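Fructokinase (Vibrio cholerae serotype O1, PDB 5F0Z) catalyses the ATP-dependent phosphorylation of fructose, as a sugar kinase of the PfkB (ribokinase) family that here holds fructose, ADP and metal ions. Local coordinates at residues D26-L31 and S99-D104; L139-I144 and V169-N174; P258-G263 and T304-M309. One frame throughout, in Å; residues are numbered along the deposited sequence.

Contact 1 (D26-L31 and S99-D104); sequences DAVVDL and STVVVD. With FRU (beta-D-fructofuranose), chain B.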
# COMPACT_ATOMS: atom_id res chain seq x y z
N ASP A 26 11.72 -9.48 -4.05
CA ASP A 26 10.49 -8.93 -3.48
C ASP A 26 9.33 -9.92 -3.48
O ASP A 26 8.90 -10.38 -4.54
CB ASP A 26 10.07 -7.66 -4.23
CG ASP A 26 9.78 -7.89 -5.71
OD1 ASP A 26 8.77 -7.34 -6.21
OD2 ASP A 26 10.58 -8.55 -6.42
N ALA A 27 8.87 -10.22 -2.27
CA ALA A 27 7.57 -10.82 -2.05
C ALA A 27 6.59 -9.68 -1.83
O ALA A 27 6.86 -8.73 -1.10
CB ALA A 27 7.61 -11.74 -0.83
N VAL A 28 5.44 -9.77 -2.48
CA VAL A 28 4.54 -8.65 -2.64
C VAL A 28 3.11 -9.15 -2.48
O VAL A 28 2.79 -10.27 -2.87
CB VAL A 28 4.68 -8.17 -4.10
CG1 VAL A 28 3.60 -7.25 -4.52
CG2 VAL A 28 6.09 -7.61 -4.35
N VAL A 29 2.24 -8.30 -1.94
CA VAL A 29 0.81 -8.50 -2.09
C VAL A 29 0.30 -7.75 -3.32
O VAL A 29 0.43 -6.53 -3.42
CB VAL A 29 0.03 -8.08 -0.82
CG1 VAL A 29 -1.46 -8.10 -1.08
CG2 VAL A 29 0.36 -9.01 0.31
N ASP A 30 -0.29 -8.51 -4.24
CA ASP A 30 -0.86 -7.95 -5.44
C ASP A 30 -2.34 -7.81 -5.17
O ASP A 30 -3.02 -8.81 -4.84
CB ASP A 30 -0.69 -8.89 -6.65
CG ASP A 30 0.73 -8.90 -7.24
OD1 ASP A 30 1.46 -7.91 -7.15
OD2 ASP A 30 1.08 -9.93 -7.85
N LEU A 31 -2.86 -6.60 -5.34
CA LEU A 31 -4.27 -6.33 -5.17
C LEU A 31 -4.89 -6.33 -6.54
O LEU A 31 -4.62 -5.47 -7.34
CB LEU A 31 -4.48 -4.98 -4.47
CG LEU A 31 -3.87 -4.84 -3.08
CD1 LEU A 31 -3.86 -3.40 -2.66
CD2 LEU A 31 -4.61 -5.69 -2.05
N SER A 99 6.00 -4.70 0.16
CA SER A 99 5.57 -4.18 -1.12
C SER A 99 4.10 -4.52 -1.36
O SER A 99 3.67 -5.65 -1.12
CB SER A 99 6.40 -4.77 -2.23
OG SER A 99 6.01 -4.23 -3.45
N THR A 100 3.37 -3.53 -1.85
CA THR A 100 1.94 -3.63 -2.10
C THR A 100 1.74 -3.04 -3.47
O THR A 100 2.11 -1.88 -3.72
CB THR A 100 1.14 -2.81 -1.06
OG1 THR A 100 1.49 -3.23 0.26
CG2 THR A 100 -0.37 -2.95 -1.27
N VAL A 101 1.15 -3.84 -4.35
CA VAL A 101 1.02 -3.50 -5.77
C VAL A 101 -0.42 -3.58 -6.21
O VAL A 101 -1.10 -4.53 -5.87
CB VAL A 101 1.86 -4.48 -6.64
CG1 VAL A 101 1.59 -4.29 -8.12
CG2 VAL A 101 3.34 -4.33 -6.35
N VAL A 102 -0.89 -2.57 -6.93
CA VAL A 102 -2.25 -2.55 -7.44
C VAL A 102 -2.20 -2.91 -8.92
O VAL A 102 -1.41 -2.35 -9.69
CB VAL A 102 -2.91 -1.17 -7.26
CG1 VAL A 102 -4.35 -1.13 -7.81
CG2 VAL A 102 -2.94 -0.79 -5.78
N VAL A 103 -3.03 -3.87 -9.32
CA VAL A 103 -3.02 -4.40 -10.68
C VAL A 103 -4.19 -3.83 -11.46
O VAL A 103 -5.33 -3.74 -10.95
CB VAL A 103 -3.08 -5.95 -10.69
CG1 VAL A 103 -3.09 -6.49 -12.12
CG2 VAL A 103 -1.94 -6.54 -9.90
N ASP A 104 -3.92 -3.42 -12.69
CA ASP A 104 -4.97 -2.95 -13.60
C ASP A 104 -5.08 -4.01 -14.67
O ASP A 104 -4.15 -4.20 -15.44
CB ASP A 104 -4.59 -1.60 -14.19
CG ASP A 104 -5.59 -1.10 -15.22
OD1 ASP A 104 -5.51 0.10 -15.59
OD2 ASP A 104 -6.47 -1.87 -15.65
C1 FRU B . 6.83 -7.34 -8.98
C2 FRU B . 5.61 -7.84 -9.70
C3 FRU B . 4.53 -8.33 -8.80
C4 FRU B . 3.95 -9.46 -9.58
C5 FRU B . 5.12 -9.94 -10.39
C6 FRU B . 4.77 -10.55 -11.72
O1 FRU B . 7.50 -8.34 -8.31
O2 FRU B . 5.13 -6.81 -10.48
O3 FRU B . 3.59 -7.31 -8.55
O4 FRU B . 3.50 -10.50 -8.78
O5 FRU B . 5.96 -8.84 -10.61
O6 FRU B . 5.92 -11.00 -12.39
O HOH W 1 8.00 -4.88 -5.19
O HOH W 2 8.24 -6.65 0.12

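Contact 2 (L139-I144 and V169-N174); sequences LHVCSI and VSFDPN. With CA (calcium ion), chain D.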
# COMPACT_ATOMS: atom_id res chain seq x y z
N LEU A 139 20.77 -19.57 -8.38
CA LEU A 139 20.28 -18.34 -7.82
C LEU A 139 19.51 -17.61 -8.90
O LEU A 139 20.05 -17.36 -9.98
CB LEU A 139 21.45 -17.45 -7.36
CG LEU A 139 21.08 -16.04 -6.89
CD1 LEU A 139 20.26 -16.09 -5.63
CD2 LEU A 139 22.35 -15.21 -6.65
N HIS A 140 18.25 -17.25 -8.62
CA HIS A 140 17.46 -16.46 -9.57
C HIS A 140 17.16 -15.07 -9.01
O HIS A 140 16.76 -14.92 -7.84
CB HIS A 140 16.17 -17.19 -9.94
CG HIS A 140 15.28 -16.41 -10.86
ND1 HIS A 140 15.56 -16.24 -12.20
CD2 HIS A 140 14.15 -15.72 -10.62
CE1 HIS A 140 14.62 -15.49 -12.75
NE2 HIS A 140 13.76 -15.14 -11.81
N VAL A 141 17.37 -14.06 -9.86
CA VAL A 141 17.21 -12.67 -9.50
C VAL A 141 16.37 -11.94 -10.55
O VAL A 141 16.44 -12.28 -11.73
CB VAL A 141 18.62 -11.99 -9.45
CG1 VAL A 141 18.51 -10.51 -9.26
CG2 VAL A 141 19.46 -12.61 -8.35
N CYS A 142 15.62 -10.94 -10.12
CA CYS A 142 14.92 -9.99 -11.02
C CYS A 142 15.38 -8.55 -10.75
O CYS A 142 15.99 -8.27 -9.74
CB CYS A 142 13.42 -10.06 -10.82
SG CYS A 142 12.66 -11.63 -11.22
N SER A 143 15.05 -7.63 -11.65
CA SER A 143 15.68 -6.30 -11.56
C SER A 143 15.20 -5.44 -10.40
O SER A 143 15.91 -4.52 -10.00
CB SER A 143 15.57 -5.52 -12.87
OG SER A 143 14.25 -5.12 -13.15
N ILE A 144 14.04 -5.72 -9.82
CA ILE A 144 13.62 -4.93 -8.68
C ILE A 144 14.67 -5.01 -7.56
O ILE A 144 14.93 -4.02 -6.85
CB ILE A 144 12.19 -5.31 -8.21
CG1 ILE A 144 11.14 -4.55 -9.02
CG2 ILE A 144 12.00 -4.95 -6.74
CD1 ILE A 144 9.68 -4.91 -8.62
N VAL A 169 23.59 -18.82 -12.12
CA VAL A 169 22.81 -17.61 -11.94
C VAL A 169 21.80 -17.42 -13.06
O VAL A 169 22.15 -17.46 -14.24
CB VAL A 169 23.74 -16.38 -11.87
CG1 VAL A 169 22.94 -15.08 -11.80
CG2 VAL A 169 24.66 -16.52 -10.70
N SER A 170 20.55 -17.23 -12.66
CA SER A 170 19.47 -16.96 -13.58
C SER A 170 19.00 -15.52 -13.35
O SER A 170 18.87 -15.08 -12.21
CB SER A 170 18.33 -17.96 -13.33
OG SER A 170 17.15 -17.56 -14.00
N PHE A 171 18.74 -14.79 -14.42
CA PHE A 171 18.26 -13.44 -14.30
C PHE A 171 17.12 -13.20 -15.27
O PHE A 171 17.18 -13.57 -16.45
CB PHE A 171 19.44 -12.48 -14.55
CG PHE A 171 19.11 -11.03 -14.45
CD1 PHE A 171 18.60 -10.50 -13.29
CD2 PHE A 171 19.34 -10.18 -15.51
CE1 PHE A 171 18.29 -9.13 -13.19
CE2 PHE A 171 19.05 -8.83 -15.42
CZ PHE A 171 18.51 -8.31 -14.26
N ASP A 172 16.06 -12.59 -14.75
CA ASP A 172 14.90 -12.19 -15.54
C ASP A 172 14.70 -10.71 -15.22
O ASP A 172 14.21 -10.36 -14.15
CB ASP A 172 13.68 -13.03 -15.15
CG ASP A 172 12.36 -12.53 -15.77
OD1 ASP A 172 12.35 -11.49 -16.48
OD2 ASP A 172 11.32 -13.19 -15.53
N PRO A 173 15.12 -9.82 -16.13
CA PRO A 173 14.96 -8.39 -15.82
C PRO A 173 13.62 -8.02 -15.20
O PRO A 173 13.59 -7.33 -14.18
CB PRO A 173 15.16 -7.74 -17.17
CG PRO A 173 16.23 -8.59 -17.79
CD PRO A 173 15.96 -10.01 -17.32
N ASN A 174 12.52 -8.49 -15.79
CA ASN A 174 11.23 -8.25 -15.18
C ASN A 174 11.11 -6.77 -14.80
O ASN A 174 10.91 -6.40 -13.62
CB ASN A 174 11.06 -9.15 -13.96
CG ASN A 174 9.80 -9.97 -14.02
OD1 ASN A 174 8.87 -9.64 -14.75
ND2 ASN A 174 9.76 -11.04 -13.23
CA CA D . 7.95 -10.71 -16.52
O HOH W 3 11.19 -14.19 -12.95
O HOH W 4 11.82 -7.12 -11.06
O HOH W 5 8.73 -12.81 -15.69
O HOH W 6 10.06 -10.91 -17.79
O HOH W 7 7.89 -8.43 -17.30
O HOH W 8 6.56 -11.49 -18.37
O HOH W 9 5.94 -10.98 -15.26

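Contact 3 (P258-G263 and T304-M309); sequences PIDTTG and TQKGAM. With NA (sodium ion), chain E; ADP (adenosine-5'-diphosphate), chain C; FRU (beta-D-fructofuranose), chain B.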
# COMPACT_ATOMS: atom_id res chain seq x y z
N PRO A 258 -5.62 -16.03 -22.19
CA PRO A 258 -5.37 -15.79 -20.77
C PRO A 258 -6.53 -15.15 -20.04
O PRO A 258 -7.19 -14.25 -20.55
CB PRO A 258 -4.15 -14.86 -20.78
CG PRO A 258 -4.17 -14.22 -22.12
CD PRO A 258 -4.78 -15.20 -23.07
N ILE A 259 -6.77 -15.64 -18.84
CA ILE A 259 -7.72 -15.02 -17.95
C ILE A 259 -7.02 -13.92 -17.13
O ILE A 259 -7.56 -12.84 -16.94
CB ILE A 259 -8.37 -16.08 -17.06
CG1 ILE A 259 -9.42 -16.82 -17.89
CG2 ILE A 259 -8.97 -15.45 -15.83
CD1 ILE A 259 -9.93 -18.05 -17.26
N ASP A 260 -5.82 -14.22 -16.68
CA ASP A 260 -5.00 -13.21 -16.01
C ASP A 260 -3.55 -13.47 -16.33
O ASP A 260 -3.03 -14.53 -16.02
CB ASP A 260 -5.25 -13.24 -14.50
CG ASP A 260 -4.29 -12.36 -13.72
OD1 ASP A 260 -3.79 -11.36 -14.28
OD2 ASP A 260 -4.02 -12.68 -12.55
N THR A 261 -2.89 -12.50 -16.96
CA THR A 261 -1.51 -12.68 -17.36
C THR A 261 -0.52 -12.45 -16.22
O THR A 261 0.66 -12.72 -16.38
CB THR A 261 -1.11 -11.76 -18.54
OG1 THR A 261 -1.43 -10.39 -18.23
CG2 THR A 261 -1.86 -12.17 -19.80
N THR A 262 -0.99 -11.97 -15.07
CA THR A 262 -0.09 -11.59 -13.98
C THR A 262 0.81 -12.75 -13.59
O THR A 262 0.33 -13.81 -13.21
CB THR A 262 -0.89 -11.16 -12.72
OG1 THR A 262 -1.76 -10.07 -13.05
CG2 THR A 262 0.03 -10.75 -11.58
N GLY A 263 2.11 -12.55 -13.67
CA GLY A 263 3.04 -13.58 -13.26
C GLY A 263 3.24 -14.75 -14.20
O GLY A 263 3.92 -15.70 -13.86
N THR A 304 -4.67 -19.13 -16.12
CA THR A 304 -6.05 -19.61 -16.01
C THR A 304 -6.84 -19.13 -14.79
O THR A 304 -8.06 -19.27 -14.74
CB THR A 304 -6.10 -21.16 -16.08
OG1 THR A 304 -5.30 -21.72 -15.03
CG2 THR A 304 -5.58 -21.64 -17.44
N GLN A 305 -6.15 -18.57 -13.80
CA GLN A 305 -6.80 -17.95 -12.65
C GLN A 305 -6.13 -16.62 -12.29
O GLN A 305 -4.96 -16.40 -12.58
CB GLN A 305 -6.77 -18.85 -11.42
CG GLN A 305 -7.56 -20.16 -11.61
CD GLN A 305 -7.65 -20.96 -10.33
OE1 GLN A 305 -7.03 -22.01 -10.19
NE2 GLN A 305 -8.41 -20.46 -9.39
N LYS A 306 -6.89 -15.76 -11.64
CA LYS A 306 -6.34 -14.51 -11.14
C LYS A 306 -5.37 -14.77 -10.01
O LYS A 306 -5.61 -15.64 -9.17
CB LYS A 306 -7.45 -13.61 -10.62
CG LYS A 306 -8.33 -13.05 -11.67
CD LYS A 306 -9.38 -12.12 -11.06
CE LYS A 306 -10.26 -11.53 -12.13
NZ LYS A 306 -11.16 -10.48 -11.63
N GLY A 307 -4.30 -13.98 -9.98
CA GLY A 307 -3.23 -14.15 -9.01
C GLY A 307 -2.04 -14.84 -9.65
O GLY A 307 -2.19 -15.85 -10.31
N ALA A 308 -0.84 -14.32 -9.45
CA ALA A 308 0.34 -14.93 -10.03
C ALA A 308 0.55 -16.38 -9.63
O ALA A 308 1.02 -17.19 -10.43
CB ALA A 308 1.58 -14.12 -9.68
N MET A 309 0.21 -16.72 -8.40
CA MET A 309 0.51 -18.05 -7.86
C MET A 309 -0.63 -19.05 -7.97
O MET A 309 -0.41 -20.25 -7.89
CB MET A 309 0.88 -17.93 -6.39
CG MET A 309 2.15 -17.13 -6.11
SD MET A 309 2.48 -17.17 -4.34
CE MET A 309 3.96 -16.16 -4.25
NA NA E . -2.56 -16.68 -12.35
PB ADP C . 3.91 -12.19 -17.62
O1B ADP C . 3.24 -12.01 -16.28
O2B ADP C . 3.83 -10.86 -18.35
O3B ADP C . 5.37 -12.51 -17.38
PA ADP C . 3.16 -13.15 -20.14
O1A ADP C . 1.78 -12.67 -20.48
O2A ADP C . 4.15 -12.16 -20.72
O3A ADP C . 3.25 -13.25 -18.56
O5' ADP C . 3.48 -14.60 -20.74
C5' ADP C . 4.71 -15.06 -21.23
C4' ADP C . 4.91 -16.57 -21.27
O4' ADP C . 3.85 -17.29 -20.70
C3' ADP C . 5.10 -17.08 -22.67
O3' ADP C . 6.41 -17.41 -22.97
C2' ADP C . 4.29 -18.30 -22.76
O2' ADP C . 5.01 -19.46 -22.55
C1' ADP C . 3.29 -18.11 -21.69
N9 ADP C . 2.12 -17.52 -22.30
C8 ADP C . 1.75 -16.23 -22.27
N7 ADP C . 0.64 -16.03 -22.94
C5 ADP C . 0.24 -17.18 -23.46
C6 ADP C . -0.84 -17.56 -24.25
N6 ADP C . -1.80 -16.59 -24.65
N1 ADP C . -0.97 -18.83 -24.62
C2 ADP C . -0.07 -19.76 -24.24
N3 ADP C . 0.99 -19.43 -23.48
C4 ADP C . 1.18 -18.16 -23.07
C1 FRU B . 6.83 -7.34 -8.98
C2 FRU B . 5.61 -7.84 -9.70
C3 FRU B . 4.53 -8.33 -8.80
C4 FRU B . 3.95 -9.46 -9.58
C5 FRU B . 5.12 -9.94 -10.39
C6 FRU B . 4.77 -10.55 -11.72
O1 FRU B . 7.50 -8.34 -8.31
O2 FRU B . 5.13 -6.81 -10.48
O3 FRU B . 3.59 -7.31 -8.55
O4 FRU B . 3.50 -10.50 -8.78
O5 FRU B . 5.96 -8.84 -10.61
O6 FRU B . 5.92 -11.00 -12.39
O HOH W 10 -2.00 -14.88 -13.51
O HOH W 11 3.67 -16.70 -11.28
O HOH W 12 -1.26 -18.53 -11.59

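Contact 1 (D26-L31 and S99-D104)
Val28-Leu31 and Ser99-Val103 lie side by side as neighbouring parallel strands, their axes 4.7 Å apart at closest approach and their directions 23° from each other. They form the centre of the small four-stranded sheet that, as in ribokinase relatives, serves as a lid over the sugar site; strands 38-44 and 113-115 flank the pair, each antiparallel to its neighbour. Four backbone bonds zigzag between them: Val29 N to Ser99 O, Val101 N to Val29 O, Leu31 N to Val101 O and Val103 N to Leu31 O. The third is the shortest, with Leu31 N 2.8 Å from Val101 O and an N-H...O angle of 174°.

One face, with Val28, Asp30, Ser99 and Val101, is turned to the sugar. There Val28 CG1 presses on Val101 CG2 at 3.5 Å, a tight fit. Val101 also lies alongside Asp30, both pointing the same way, with Val101 CB beside Asp30 OD1 and its methyls near fructose O3. On the other face Leu31 CD1 reaches Thr100 CG2 at 3.8 Å, and Leu31 packs on Leu31 of the second subunit, making this side of the lid part of the dimer interface.

With CG set beside its own backbone N and opposite the carbonyl carbon (chi1 -77°), Asp30 presents both oxygens to neighbouring fructose hydroxyls: fructose O3 donates to OD1 at 2.6 Å and fructose O4 to OD2 at 2.7 Å. This two-point grip helps to fix the rotation of the carboxylate. Gly45, Ala46, Asn49, Arg176 and Asp266 also hydrogen-bond to the sugar. Asp26 OD1 accepts twice, from fructose O1 at 2.7 Å and from water 1 at 2.8 Å, and the same water is hydrogen-bonded to Ser99 OG.

Contact 2 (L139-I144 and V169-N174)
Pro173 O is gripped twice by Ser143, whose N lies 2.9 Å and OG 2.5 Å from it, on opposite faces of the carbonyl plane. A chi1 of 70° tucks Ser143 OG between its own N and carbonyl carbon, bringing both donors to one acceptor in the loops that follow the two strands. The strands belong to a beta-alpha-beta crossover, parallel neighbours in the central sheet joined through helix 151-165. Deeper in the sheet, Ser170 OG is hydrogen-bonded at the ring edge to His140 ND1 at 2.7 Å, while CE1 of that ring touches Asp172 CB at 3.6 Å. On the other face of the sheet, Phe171 CD1 lies against Val141 CG1 at 4.0 Å, and helix 186-194 packs on the phenyl ring.

Farther along, Asn174 OD1 binds calcium at 2.3 Å and five waters complete a six-ligand shell. Asn174 ND2 donates to Asp266 OD1 and also, in its amide plane, to Cys142 SG at 3.6 Å, which holds the amide with its oxygen toward the metal. Asp172 OD2 accepts from calcium-bound water 5, so Asp172 acts in the second shell, and its negative charge probably helps to stabilise the hydrated cation beside the nucleotide.

Contact 3 (P258-G263 and T304-M309)
Ile259 enters the contact with CD1 3.4 Å from Thr304 O, at the outer end of two loops that meet beside the nucleotide: one runs into helix 264-278, the Gly-Ala-Gly-Asp motif of PfkB kinases spanning the junction from Gly263, and the other follows helix 285-302. Next comes Asp260, which joins them. Its CG lies anti to its backbone N (chi1 172°), sending the carboxylate across to the other loop, where Asp260 OD2 accepts from Gly307 N at 2.9 Å, nearly in line with the C-O bond. Asp260 OD1 turns back within its own loop as an Asx turn: Thr262 N donates from above the carboxylate plane, and Thr262 OG1 donates to the syn lone pair of Asp260 OD1 at 2.7 Å. Three bonds thus hold the group's rotation. On the same side of the carboxylate as Thr262 N lies sodium, bound by the carbonyl oxygens of Gln305, Gly307 and Ala302 and by waters 10 and 12, consistent with the monovalent-cation site of ribokinase relatives; water 10 lies within hydrogen-bonding distance of Asp260 O and Thr262 O. Ala308 CA makes a C-H...O contact with Thr262 O at 3.4 Å. Gly263, the N-cap of helix 264-278, has its N 2.9 Å from ADP O1B. Because Gly263 has no side chain, Ala308 CB approaches its CA to 3.9 Å; water 11 donates to Gly263 O and Ala308 O, each at 2.8 Å.

Read from the N terminus, the three contacts follow in series, none nested in or crossing another. Contact 1 closes the first long loop, bringing strand 99-103 back beside strand 28-33 after the chain has passed through helices 46-56 and 71-82 and strands 38-44, 61-68 and 86-93. Contact 2 then closes the short crossover over helix 151-165 in the central sheet. Contact 3 closes last, across helices 264-278 and 285-302. Lid and central sheet are linked through their loops, where Asp26 of contact 1 packs on Ile144 of contact 2; Val103 and Asp30 touch Thr262 of contact 3. Contacts 2 and 3 stay about 7 Å apart at their nearest atoms.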